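Local coordinates for GAF domain-containing protein (Thermoplasma acidophilum, PDB 4MN7) that probably reduces free methionine-R-sulfoxide to methionine, as a type II free methionine-R-sulfoxide reductase built on a GAF domain, at residues F6-M11 against H136-K141; P23-V28 against I106-D111; G36-E41 against V51-G56; N67-E72 against S90-P95. The protein carries 1 engineered substitution. All coordinates share one frame; numbering follows the deposited sequence.

Contact 1 (F6-M11 against H136-K141)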
loop_
_atom_site.group_PDB
_atom_site.type_symbol
_atom_site.label_atom_id
_atom_site.label_comp_id
_atom_site.label_asym_id
_atom_site.label_seq_id
_atom_site.Cartn_x
_atom_site.Cartn_y
_atom_site.Cartn_z
ATOM N N PHE A 6 0.667 2.048 -9.885
ATOM C CA PHE A 6 -0.209 1.830 -8.763
ATOM C C PHE A 6 0.605 1.826 -7.446
ATOM O O PHE A 6 0.286 2.556 -6.522
ATOM C CB PHE A 6 -0.920 0.492 -8.895
ATOM C CG PHE A 6 -1.638 0.084 -7.651
ATOM C CD1 PHE A 6 -2.802 0.740 -7.273
ATOM C CD2 PHE A 6 -1.180 -0.941 -6.866
ATOM C CE1 PHE A 6 -3.468 0.398 -6.105
ATOM C CE2 PHE A 6 -1.872 -1.332 -5.732
ATOM C CZ PHE A 6 -3.002 -0.652 -5.333
ATOM N N ALA A 7 1.709 1.087 -7.433
ATOM C CA ALA A 7 2.576 1.038 -6.262
ATOM C C ALA A 7 3.109 2.389 -5.909
ATOM O O ALA A 7 3.194 2.762 -4.708
ATOM C CB ALA A 7 3.710 0.026 -6.416
ATOM N N ARG A 8 3.508 3.143 -6.923
ATOM C CA ARG A 8 4.057 4.470 -6.622
ATOM C C ARG A 8 3.020 5.385 -6.010
ATOM O O ARG A 8 3.370 6.171 -5.109
ATOM C CB ARG A 8 4.680 5.122 -7.870
ATOM C CG ARG A 8 5.326 6.456 -7.564
ATOM C CD ARG A 8 5.675 7.231 -8.809
ATOM N NE ARG A 8 7.089 6.986 -9.088
ATOM C CZ ARG A 8 7.520 6.182 -10.018
ATOM N NH1 ARG A 8 6.664 5.577 -10.784
ATOM N NH2 ARG A 8 8.802 6.003 -10.178
ATOM N N SER A 9 1.739 5.292 -6.457
ATOM C CA SER A 9 0.703 6.125 -5.835
ATOM C C SER A 9 0.434 5.688 -4.371
ATOM O O SER A 9 0.190 6.543 -3.517
ATOM C CB SER A 9 -0.613 6.272 -6.693
ATOM O OG SER A 9 -1.601 5.291 -6.453
ATOM N N GLN A 10 0.480 4.383 -4.087
ATOM C CA GLN A 10 0.414 3.904 -2.684
ATOM C C GLN A 10 1.531 4.477 -1.831
ATOM O O GLN A 10 1.301 4.974 -0.750
ATOM C CB GLN A 10 0.466 2.387 -2.621
ATOM C CG GLN A 10 -0.784 1.722 -3.153
ATOM C CD GLN A 10 -2.006 2.028 -2.279
ATOM O OE1 GLN A 10 -2.028 1.655 -1.116
ATOM N NE2 GLN A 10 -2.984 2.698 -2.830
ATOM N N MET A 11 2.762 4.394 -2.312
ATOM C CA MET A 11 3.924 4.912 -1.563
ATOM C C MET A 11 3.792 6.406 -1.344
ATOM O O MET A 11 4.069 6.954 -0.273
ATOM C CB MET A 11 5.246 4.611 -2.328
ATOM C CG MET A 11 5.682 3.173 -2.215
ATOM S SD MET A 11 7.309 2.876 -2.982
ATOM C CE MET A 11 6.629 2.429 -4.460
ATOM N N HIS A 136 8.295 -3.459 -3.211
ATOM C CA HIS A 136 8.942 -4.510 -3.957
ATOM C C HIS A 136 8.701 -4.425 -5.459
ATOM O O HIS A 136 9.513 -4.841 -6.251
ATOM C CB HIS A 136 8.476 -5.869 -3.459
ATOM C CG HIS A 136 9.109 -7.024 -4.172
ATOM N ND1 HIS A 136 8.435 -7.765 -5.116
ATOM C CD2 HIS A 136 10.357 -7.549 -4.110
ATOM C CE1 HIS A 136 9.225 -8.720 -5.583
ATOM N NE2 HIS A 136 10.395 -8.610 -4.988
ATOM N N GLU A 137 7.587 -3.872 -5.861
ATOM C CA GLU A 137 7.364 -3.667 -7.285
ATOM C C GLU A 137 8.443 -2.839 -7.930
ATOM O O GLU A 137 8.595 -2.889 -9.150
ATOM C CB GLU A 137 6.002 -2.991 -7.512
ATOM C CG GLU A 137 4.820 -3.887 -7.194
ATOM C CD GLU A 137 4.807 -5.100 -8.108
ATOM O OE1 GLU A 137 4.841 -4.893 -9.341
ATOM O OE2 GLU A 137 4.750 -6.226 -7.589
ATOM N N PHE A 138 9.154 -2.020 -7.154
ATOM C CA PHE A 138 10.309 -1.275 -7.704
ATOM C C PHE A 138 11.664 -1.958 -7.487
ATOM O O PHE A 138 12.691 -1.540 -8.032
ATOM C CB PHE A 138 10.316 0.141 -7.141
ATOM C CG PHE A 138 9.313 1.009 -7.777
ATOM C CD1 PHE A 138 9.601 1.637 -8.948
ATOM C CD2 PHE A 138 8.073 1.154 -7.235
ATOM C CE1 PHE A 138 8.706 2.459 -9.573
ATOM C CE2 PHE A 138 7.136 1.947 -7.875
ATOM C CZ PHE A 138 7.453 2.622 -9.027
ATOM N N PHE A 139 11.683 -3.012 -6.700
ATOM C CA PHE A 139 12.936 -3.618 -6.351
ATOM C C PHE A 139 13.503 -4.278 -7.586
ATOM O O PHE A 139 12.775 -4.880 -8.337
ATOM C CB PHE A 139 12.758 -4.683 -5.299
ATOM C CG PHE A 139 14.032 -5.441 -4.974
ATOM C CD1 PHE A 139 15.108 -4.792 -4.400
ATOM C CD2 PHE A 139 14.163 -6.790 -5.267
ATOM C CE1 PHE A 139 16.290 -5.494 -4.078
ATOM C CE2 PHE A 139 15.374 -7.479 -5.016
ATOM C CZ PHE A 139 16.446 -6.820 -4.408
ATOM N N VAL A 140 14.798 -4.114 -7.810
ATOM C CA VAL A 140 15.522 -4.815 -8.910
ATOM C C VAL A 140 16.903 -5.267 -8.419
ATOM O O VAL A 140 17.731 -4.459 -7.981
ATOM C CB VAL A 140 15.745 -3.947 -10.164
ATOM C CG1 VAL A 140 16.224 -4.850 -11.325
ATOM C CG2 VAL A 140 14.472 -3.200 -10.565
ATOM N N LYS A 141 17.101 -6.564 -8.468
ATOM C CA LYS A 141 18.334 -7.223 -8.087
ATOM C C LYS A 141 19.496 -6.815 -8.997
ATOM O O LYS A 141 19.335 -6.547 -10.188
ATOM C CB LYS A 141 18.057 -8.721 -8.139
ATOM C CG LYS A 141 19.175 -9.692 -7.826
ATOM C CD LYS A 141 18.881 -11.042 -8.517
ATOM C CE LYS A 141 20.157 -11.850 -8.789
ATOM N NZ LYS A 141 20.096 -12.646 -10.056
#
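Phe138 lays the rim of its ring over one face of the Arg8 guanidinium, with CZ 3.5 Å from Arg8 NH1. The two planes stand 74° apart, so the phenyl meets the guanidinium end-on, and NH1 lies near the plane of the ring at its edge. The Arg8 backbone N also lies in that plane. The arginine folds back to the ring because its chain, otherwise extended, bends at chi3 (-97°), while its ends are held by salt bridges from NH2 to Glu41 and from NH1 to Glu5. The long aliphatic stem suits the place too: Arg8 CB is 3.9 Å from Phe138 CZ. Met11 comes in obliquely, its CE 3.4 Å from Phe138 CD2, a snug fit for a flexible thioether. Ala7, small enough to let the backbones approach, sets CB 3.9 Å from Glu137 CB and 4.2 Å from Phe138 CE2. Beyond the contact, Phe138 also rests on Val32 and Glu34 of strand 27-34. The type I turn from His136 to Phe139 thus drops a phenylalanine between helix 2-21 and the sheet, where the N-terminal helix of the GAF fold meets the end of its C-terminal helix.

Contact 2 (P23-V28 against I106-D111)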
loop_
_atom_site.group_PDB
_atom_site.type_symbol
_atom_site.label_atom_id
_atom_site.label_comp_id
_atom_site.label_asym_id
_atom_site.label_seq_id
_atom_site.Cartn_x
_atom_site.Cartn_y
_atom_site.Cartn_z
ATOM N N PRO A 23 3.564 15.570 13.550
ATOM C CA PRO A 23 4.022 16.964 13.520
ATOM C C PRO A 23 5.532 17.157 13.371
ATOM O O PRO A 23 5.950 18.163 12.848
ATOM C CB PRO A 23 3.558 17.495 14.877
ATOM C CG PRO A 23 2.410 16.587 15.256
ATOM C CD PRO A 23 2.908 15.251 14.833
ATOM N N LYS A 24 6.332 16.218 13.836
ATOM C CA LYS A 24 7.788 16.322 13.727
ATOM C C LYS A 24 8.346 15.763 12.401
ATOM O O LYS A 24 9.537 15.866 12.142
ATOM C CB LYS A 24 8.435 15.552 14.879
ATOM C CG LYS A 24 7.952 15.983 16.232
ATOM C CD LYS A 24 8.845 15.424 17.296
ATOM C CE LYS A 24 8.555 16.098 18.619
ATOM N NZ LYS A 24 9.031 15.212 19.706
ATOM N N TYR A 25 7.511 15.124 11.587
ATOM C CA TYR A 25 7.995 14.478 10.375
ATOM C C TYR A 25 7.945 15.523 9.300
ATOM O O TYR A 25 6.870 15.879 8.880
ATOM C CB TYR A 25 7.127 13.278 9.963
ATOM C CG TYR A 25 7.185 12.068 10.873
ATOM C CD1 TYR A 25 7.720 12.109 12.157
ATOM C CD2 TYR A 25 6.665 10.859 10.449
ATOM C CE1 TYR A 25 7.729 10.972 12.963
ATOM C CE2 TYR A 25 6.677 9.727 11.255
ATOM C CZ TYR A 25 7.203 9.795 12.497
ATOM O OH TYR A 25 7.204 8.677 13.234
ATOM N N ASP A 26 9.108 16.011 8.845
ATOM C CA ASP A 26 9.170 17.098 7.855
ATOM C C ASP A 26 9.466 16.694 6.422
ATOM O O ASP A 26 9.125 17.422 5.541
ATOM C CB ASP A 26 10.206 18.134 8.303
ATOM C CG ASP A 26 9.766 18.840 9.565
ATOM O OD1 ASP A 26 8.664 19.384 9.472
ATOM O OD2 ASP A 26 10.432 18.780 10.617
ATOM N N TRP A 27 10.062 15.511 6.202
ATOM C CA TRP A 27 10.345 14.972 4.897
ATOM C C TRP A 27 10.197 13.463 5.028
ATOM O O TRP A 27 10.707 12.858 5.944
ATOM C CB TRP A 27 11.794 15.351 4.445
ATOM C CG TRP A 27 12.107 15.093 2.981
ATOM C CD1 TRP A 27 11.871 15.902 1.943
ATOM C CD2 TRP A 27 12.632 13.892 2.437
ATOM N NE1 TRP A 27 12.242 15.316 0.779
ATOM C CE2 TRP A 27 12.702 14.063 1.059
ATOM C CE3 TRP A 27 13.069 12.676 3.000
ATOM C CZ2 TRP A 27 13.162 13.071 0.214
ATOM C CZ3 TRP A 27 13.532 11.677 2.156
ATOM C CH2 TRP A 27 13.600 11.891 0.785
ATOM N N VAL A 28 9.459 12.874 4.117
ATOM C CA VAL A 28 9.283 11.459 4.053
ATOM C C VAL A 28 9.555 10.940 2.666
ATOM O O VAL A 28 9.013 11.437 1.698
ATOM C CB VAL A 28 7.854 11.079 4.476
ATOM C CG1 VAL A 28 7.729 9.551 4.522
ATOM C CG2 VAL A 28 7.557 11.668 5.857
ATOM N N ILE A 106 12.399 3.499 4.348
ATOM C CA ILE A 106 11.662 4.752 4.550
ATOM C C ILE A 106 12.656 5.639 5.249
ATOM O O ILE A 106 13.181 5.250 6.261
ATOM C CB ILE A 106 10.429 4.533 5.458
ATOM C CG1 ILE A 106 9.549 3.460 4.856
ATOM C CG2 ILE A 106 9.606 5.802 5.625
ATOM C CD1 ILE A 106 8.311 3.187 5.624
ATOM N N ASP A 107 12.877 6.842 4.702
ATOM C CA ASP A 107 13.763 7.854 5.235
ATOM C C ASP A 107 12.961 9.043 5.639
ATOM O O ASP A 107 12.245 9.636 4.811
ATOM C CB ASP A 107 14.756 8.260 4.127
ATOM C CG ASP A 107 15.807 9.277 4.571
ATOM O OD1 ASP A 107 16.113 9.353 5.792
ATOM O OD2 ASP A 107 16.352 10.000 3.678
ATOM N N ILE A 108 13.071 9.418 6.906
ATOM C CA ILE A 108 12.331 10.586 7.411
ATOM C C ILE A 108 13.253 11.565 8.149
ATOM O O ILE A 108 13.993 11.190 9.054
ATOM C CB ILE A 108 11.229 10.114 8.390
ATOM C CG1 ILE A 108 10.320 9.115 7.720
ATOM C CG2 ILE A 108 10.404 11.279 8.863
ATOM C CD1 ILE A 108 9.226 8.515 8.622
ATOM N N ASP A 109 13.125 12.836 7.809
ATOM C CA ASP A 109 13.866 13.940 8.410
ATOM C C ASP A 109 12.881 14.727 9.290
ATOM O O ASP A 109 11.703 14.944 8.924
ATOM C CB ASP A 109 14.316 14.986 7.331
ATOM C CG ASP A 109 15.500 14.511 6.472
ATOM O OD1 ASP A 109 15.330 13.563 5.706
ATOM O OD2 ASP A 109 16.584 15.117 6.531
ATOM N N SER A 110 13.399 15.188 10.414
ATOM C CA SER A 110 12.732 16.132 11.253
ATOM C C SER A 110 13.628 17.371 11.462
ATOM O O SER A 110 14.820 17.217 11.736
ATOM C CB SER A 110 12.525 15.524 12.626
ATOM O OG SER A 110 11.795 16.465 13.429
ATOM N N ASP A 111 12.993 18.549 11.480
ATOM C CA ASP A 111 13.644 19.797 11.872
ATOM C C ASP A 111 13.845 19.901 13.376
ATOM O O ASP A 111 14.555 20.782 13.814
ATOM C CB ASP A 111 12.847 21.016 11.398
ATOM C CG ASP A 111 12.829 21.155 9.903
ATOM O OD1 ASP A 111 13.622 20.478 9.211
ATOM O OD2 ASP A 111 11.988 21.921 9.376
#
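Ile108 fills the apolar centre, packing against Tyr25 and Val28 where two antiparallel strands of the GAF sheet meet at a classic beta bulge. Its CG2 lies over the Tyr25 ring, 4.3 Å from the centroid and 27° off the normal, a CH-pi contact, while Ile108 CD1 reaches Tyr25 CE2 at 3.9 Å. Val28 runs beside Ile108 in the same direction, CG1 to CG1 4.1 Å; branched side chains suit such a strand pair because they fill space close to the backbone. The other face carries Trp27, whose CZ3 lies 3.6 Å from Asp107 O, with the Asp109 carboxylate turned nearly at right angles to the indole. The polar ends there are held elsewhere: Trp27 NE1 by Glu46 O, Asp109 OD2 by Thr88.

The bulge itself is backbone. Asp109 O takes two donors, Asp26 N at 2.8 Å and the longer, tilted Trp27 N at 3.2 Å, so an extra residue is fitted in opposite Asp109. Outward, Ser110 turns OG anti to its own N (chi1 -177°) and donates to Lys24 O, 2.7 Å away, in the carbonyl plane. At the polar edge the Asp26 and Asp111 carboxylates stack, a like-charged pair probably eased by Ser87, whose OG hydrogen-bonds Asp111 OD1, and by a backbone N-H: Asp111 N donates to Asp26 OD2 over 2.7 Å at 173°, entering on the anti side.

Contact 3 (G36-E41 against V51-G56); sequences GKLKLE and VEINLG
Leu38 and Ile53 make the tight part, a hydrogen-bonded antiparallel pair with Leu38 N to Ile53 O at 3.0 Å and Ile53 N to Leu38 O at 2.9 Å. Their side chains leave on one face and approach near the backbone, CB to CB 4.0 Å, and Ile53 goes on to rest against Cys60 and Ser61 of helix 59-66 while Leu38 leans on Leu33. Two residues on, Leu40 N gives Val51 O a straight bond of 170° in the carbonyl plane. The two strands form a beta hairpin in which 52-53 is the outermost strand on this side of the chain's GAF sheet. The face that carries Lys39 and Glu52 is the polar, more exposed one. There the two run side by side, touching through methylenes, CD to CG 4.1 Å, with their charged ends apart; lysine suits this partly exposed spot because its aliphatic stem can pack while the charge lies beyond it. Lys37, bent at chi3 (61°), brings CD across the Asn54 amide, 3.6 Å from OD1. One water accepts from both Lys37 NZ and Asn54 ND2. Towards Gly36, whose positive phi (80°) favours glycine, direct backbone pairing gives way to a second water, which donates to Gly36 O at 2.6 Å and accepts from Leu55 N at 3.0 Å.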
loop_
_atom_site.group_PDB
_atom_site.type_symbol
_atom_site.label_atom_id
_atom_site.label_comp_id
_atom_site.label_asym_id
_atom_site.label_seq_id
_atom_site.Cartn_x
_atom_site.Cartn_y
_atom_site.Cartn_z
ATOM N N GLY A 36 21.538 -2.466 -7.125
ATOM C CA GLY A 36 22.574 -2.271 -6.108
ATOM C C GLY A 36 22.795 -0.846 -5.690
ATOM O O GLY A 36 23.756 -0.549 -5.023
ATOM N N LYS A 37 21.879 0.034 -6.067
ATOM C CA LYS A 37 21.888 1.376 -5.593
ATOM C C LYS A 37 20.493 1.841 -5.157
ATOM O O LYS A 37 19.452 1.416 -5.710
ATOM C CB LYS A 37 22.387 2.213 -6.787
ATOM C CG LYS A 37 22.553 3.684 -6.551
ATOM C CD LYS A 37 23.565 4.302 -7.533
ATOM C CE LYS A 37 23.218 4.201 -9.004
ATOM N NZ LYS A 37 24.437 4.587 -9.800
ATOM N N LEU A 38 20.454 2.714 -4.166
ATOM C CA LEU A 38 19.203 3.287 -3.704
ATOM C C LEU A 38 18.664 4.330 -4.694
ATOM O O LEU A 38 19.393 5.214 -5.103
ATOM C CB LEU A 38 19.371 3.911 -2.321
ATOM C CG LEU A 38 19.607 2.887 -1.170
ATOM C CD1 LEU A 38 20.235 3.502 0.054
ATOM C CD2 LEU A 38 18.301 2.203 -0.803
ATOM N N LYS A 39 17.363 4.238 -5.003
ATOM C CA LYS A 39 16.670 5.174 -5.840
ATOM C C LYS A 39 15.410 5.719 -5.178
ATOM O O LYS A 39 14.562 4.976 -4.820
ATOM C CB LYS A 39 16.309 4.473 -7.136
ATOM C CG LYS A 39 15.567 5.306 -8.165
ATOM C CD LYS A 39 16.325 6.535 -8.637
ATOM C CE LYS A 39 15.402 7.539 -9.359
ATOM N NZ LYS A 39 14.418 6.849 -10.256
ATOM N N LEU A 40 15.293 7.025 -5.038
ATOM C CA LEU A 40 14.066 7.619 -4.472
ATOM C C LEU A 40 12.897 7.427 -5.419
ATOM O O LEU A 40 12.913 7.903 -6.542
ATOM C CB LEU A 40 14.269 9.101 -4.249
ATOM C CG LEU A 40 13.193 9.924 -3.533
ATOM C CD1 LEU A 40 12.894 9.395 -2.154
ATOM C CD2 LEU A 40 13.592 11.391 -3.493
ATOM N N GLU A 41 11.868 6.709 -4.997
ATOM C CA GLU A 41 10.723 6.521 -5.862
ATOM C C GLU A 41 9.447 7.281 -5.431
ATOM O O GLU A 41 8.518 7.404 -6.191
ATOM C CB GLU A 41 10.458 5.048 -6.089
ATOM C CG GLU A 41 11.660 4.314 -6.703
ATOM C CD GLU A 41 11.778 4.565 -8.241
ATOM O OE1 GLU A 41 11.046 5.408 -8.775
ATOM O OE2 GLU A 41 12.577 3.907 -8.922
ATOM N N VAL A 51 18.891 11.685 -4.928
ATOM C CA VAL A 51 17.923 10.843 -5.599
ATOM C C VAL A 51 18.463 9.434 -5.801
ATOM O O VAL A 51 17.672 8.491 -5.749
ATOM C CB VAL A 51 17.545 11.476 -6.943
ATOM C CG1 VAL A 51 16.467 10.691 -7.632
ATOM C CG2 VAL A 51 17.117 12.919 -6.708
ATOM N N GLU A 52 19.771 9.312 -6.100
ATOM C CA GLU A 52 20.461 8.007 -6.178
ATOM C C GLU A 52 21.548 7.994 -5.143
ATOM O O GLU A 52 22.320 8.952 -5.037
ATOM C CB GLU A 52 21.094 7.733 -7.527
ATOM C CG GLU A 52 20.185 7.989 -8.723
ATOM C CD GLU A 52 20.256 9.433 -9.251
ATOM O OE1 GLU A 52 21.190 10.184 -8.839
ATOM O OE2 GLU A 52 19.373 9.795 -10.086
ATOM N N ILE A 53 21.587 6.935 -4.344
ATOM C CA ILE A 53 22.583 6.815 -3.248
ATOM C C ILE A 53 23.303 5.497 -3.360
ATOM O O ILE A 53 22.716 4.435 -3.221
ATOM C CB ILE A 53 21.959 6.986 -1.864
ATOM C CG1 ILE A 53 21.242 8.368 -1.756
ATOM C CG2 ILE A 53 22.970 6.822 -0.711
ATOM C CD1 ILE A 53 20.356 8.400 -0.502
ATOM N N ASN A 54 24.591 5.595 -3.639
ATOM C CA ASN A 54 25.468 4.445 -3.645
ATOM C C ASN A 54 25.666 3.951 -2.240
ATOM O O ASN A 54 25.594 4.706 -1.307
ATOM C CB ASN A 54 26.811 4.821 -4.296
ATOM C CG ASN A 54 26.723 4.987 -5.805
ATOM O OD1 ASN A 54 27.025 4.049 -6.614
ATOM N ND2 ASN A 54 26.528 6.176 -6.200
ATOM N N LEU A 55 25.745 2.637 -2.072
ATOM C CA LEU A 55 25.977 2.025 -0.777
ATOM C C LEU A 55 27.262 2.583 -0.192
ATOM O O LEU A 55 28.338 2.470 -0.757
ATOM C CB LEU A 55 26.051 0.549 -0.923
ATOM C CG LEU A 55 24.768 -0.134 -1.474
ATOM C CD1 LEU A 55 24.952 -1.636 -1.593
ATOM C CD2 LEU A 55 23.601 0.192 -0.593
ATOM N N GLY A 56 27.130 3.294 0.902
ATOM C CA GLY A 56 28.189 4.123 1.388
ATOM C C GLY A 56 28.157 4.306 2.875
ATOM O O GLY A 56 27.812 3.394 3.602
HETATM O O HOH W 1 25.630 1.278 -4.752
HETATM O O HOH W 2 25.639 7.036 -8.908
#

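Contact 4 (N67-E72 against S90-P95)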
loop_
_atom_site.group_PDB
_atom_site.type_symbol
_atom_site.label_atom_id
_atom_site.label_comp_id
_atom_site.label_asym_id
_atom_site.label_seq_id
_atom_site.Cartn_x
_atom_site.Cartn_y
_atom_site.Cartn_z
ATOM N N ASN A 67 20.770 -3.778 7.795
ATOM C CA ASN A 67 19.403 -4.302 7.916
ATOM C C ASN A 67 18.736 -3.996 9.232
ATOM O O ASN A 67 18.165 -4.844 9.848
ATOM C CB ASN A 67 19.303 -5.797 7.642
ATOM C CG ASN A 67 17.855 -6.225 7.382
ATOM O OD1 ASN A 67 16.939 -5.384 7.252
ATOM N ND2 ASN A 67 17.641 -7.498 7.350
ATOM N N ASP A 68 18.710 -2.743 9.617
ATOM C CA ASP A 68 18.113 -2.373 10.894
ATOM C C ASP A 68 17.805 -0.890 10.833
ATOM O O ASP A 68 18.342 -0.178 9.972
ATOM C CB ASP A 68 19.191 -2.672 11.951
ATOM C CG ASP A 68 18.650 -2.970 13.296
ATOM O OD1 ASP A 68 17.443 -3.070 13.447
ATOM O OD2 ASP A 68 19.473 -3.052 14.244
ATOM N N ILE A 69 17.022 -0.404 11.775
ATOM C CA ILE A 69 16.716 1.000 11.886
ATOM C C ILE A 69 17.955 1.785 12.223
ATOM O O ILE A 69 18.766 1.380 13.049
ATOM C CB ILE A 69 15.687 1.252 12.984
ATOM C CG1 ILE A 69 14.302 0.765 12.515
ATOM C CG2 ILE A 69 15.581 2.727 13.321
ATOM C CD1 ILE A 69 13.258 0.731 13.586
ATOM N N VAL A 70 18.088 2.943 11.598
ATOM C CA VAL A 70 19.166 3.869 11.978
ATOM C C VAL A 70 18.431 5.115 12.391
ATOM O O VAL A 70 17.652 5.698 11.599
ATOM C CB VAL A 70 20.123 4.126 10.814
ATOM C CG1 VAL A 70 21.090 5.265 11.140
ATOM C CG2 VAL A 70 20.926 2.850 10.582
ATOM N N ASN A 71 18.710 5.575 13.587
ATOM C CA ASN A 71 17.970 6.728 14.128
ATOM C C ASN A 71 18.983 7.686 14.656
ATOM O O ASN A 71 19.525 7.407 15.703
ATOM C CB ASN A 71 17.027 6.296 15.257
ATOM C CG ASN A 71 16.188 7.462 15.836
ATOM O OD1 ASN A 71 16.434 8.651 15.556
ATOM N ND2 ASN A 71 15.227 7.114 16.722
ATOM N N GLU A 72 19.232 8.796 13.932
ATOM C CA GLU A 72 20.171 9.842 14.376
ATOM C C GLU A 72 19.405 10.941 15.119
ATOM O O GLU A 72 18.619 11.670 14.535
ATOM C CB GLU A 72 20.921 10.415 13.193
ATOM C CG GLU A 72 21.756 11.614 13.540
ATOM C CD GLU A 72 22.761 11.270 14.641
ATOM O OE1 GLU A 72 22.745 11.901 15.741
ATOM O OE2 GLU A 72 23.536 10.318 14.421
ATOM N N SER A 90 17.037 15.819 13.043
ATOM C CA SER A 90 17.056 14.365 13.308
ATOM C C SER A 90 16.524 13.609 12.115
ATOM O O SER A 90 15.795 14.166 11.293
ATOM C CB SER A 90 16.405 13.964 14.663
ATOM O OG SER A 90 15.076 14.425 14.777
ATOM N N GLU A 91 16.930 12.349 12.011
ATOM C CA GLU A 91 16.624 11.552 10.857
ATOM C C GLU A 91 16.590 10.052 11.226
ATOM O O GLU A 91 17.417 9.563 12.006
ATOM C CB GLU A 91 17.657 11.780 9.761
ATOM C CG GLU A 91 17.351 10.973 8.480
ATOM C CD GLU A 91 18.286 11.253 7.337
ATOM O OE1 GLU A 91 19.250 12.002 7.589
ATOM O OE2 GLU A 91 18.052 10.757 6.206
ATOM N N ILE A 92 15.606 9.346 10.653
ATOM C CA ILE A 92 15.415 7.928 10.917
ATOM C C ILE A 92 15.244 7.257 9.581
ATOM O O ILE A 92 14.635 7.807 8.667
ATOM C CB ILE A 92 14.241 7.664 11.854
ATOM C CG1 ILE A 92 14.230 6.199 12.281
ATOM C CG2 ILE A 92 12.964 8.087 11.198
ATOM C CD1 ILE A 92 13.180 5.838 13.289
ATOM N N VAL A 93 15.896 6.125 9.449
ATOM C CA VAL A 93 15.827 5.346 8.243
ATOM C C VAL A 93 15.444 3.943 8.668
ATOM O O VAL A 93 16.129 3.335 9.456
ATOM C CB VAL A 93 17.128 5.320 7.487
ATOM C CG1 VAL A 93 16.933 4.669 6.116
ATOM C CG2 VAL A 93 17.672 6.713 7.267
ATOM N N VAL A 94 14.355 3.444 8.105
ATOM C CA VAL A 94 13.774 2.184 8.535
ATOM C C VAL A 94 13.784 1.282 7.338
ATOM O O VAL A 94 13.241 1.652 6.315
ATOM C CB VAL A 94 12.331 2.444 8.888
ATOM C CG1 VAL A 94 11.635 1.148 9.190
ATOM C CG2 VAL A 94 12.250 3.423 10.055
ATOM N N PRO A 95 14.458 0.129 7.406
ATOM C CA PRO A 95 14.526 -0.805 6.261
ATOM C C PRO A 95 13.194 -1.395 5.890
ATOM O O PRO A 95 12.384 -1.670 6.774
ATOM C CB PRO A 95 15.441 -1.913 6.756
ATOM C CG PRO A 95 15.389 -1.795 8.223
ATOM C CD PRO A 95 15.179 -0.393 8.555
#
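The short strand at one edge of the chain's GAF sheet, 70-72, pairs antiparallel with 90-98, joining Val70 to Val93 and Glu72 to Glu91 as hydrogen-bonded pairs. Val70 N to Val93 O (2.9 Å) and Val93 N to Val70 O (2.8 Å) are both nearly straight, and Glu72 N to Glu91 O (2.8 Å) continues the pattern. Between them, Asn71 and Ile92 form the non-hydrogen-bonded pair.

Ile69 packs on two residues of the partner strand, Val94 opposite it and Ile92 diagonally: CG2 meets Ile92 CG1 at 3.9 Å, while CG1 lies alongside Val94 CG2 at 4.2 Å. Ile92 turns CG1 anti to its N (chi1 -171°), which brings that branch to Ile69 CG2 and leaves CD1 beside the Asn71 amide. Asn71 suits this border because its ND2 hydrogen-bonds to Phe116 O and Glu121 OE2. Pro95, which has no N-H to give, packs instead through its ring, CD 3.5 Å from Asp68 O, and the Asn67 side chain crosses it at about a right angle, OD1 3.8 Å from Pro95 CB. Asn67, with positive phi, is the C-prime residue of the Schellman motif ending helix 59-66, and its OD1 accepts from Arg97.

Val70 and Val93 lie against helix 59-66 on one face of the sheet; Ile69, Ile92 and Val94 face helix 118-136 on the other.

Overall arrangement
Contacts 2, 3 and 4 all belong to one antiparallel sheet, whereas contact 1 fastens helix 2-21 to the turn that follows helix 118-136. Contact 2 joins central strands and is largely buried; contact 4, one strand over, is partly buried, and contact 3 at the other edge is a surface contact that water helps to bridge. Contact 1 is buried too, but rests mainly on side chains, one phenyl ring meeting methyls and a guanidinium, without strand pairing. Arg8 links it to contact 3 through a salt bridge to Glu41. Trp27 of contact 2 packs on Leu40 of contact 3, and strand 101-110 of contact 2 pairs with strand 90-98 of contact 4.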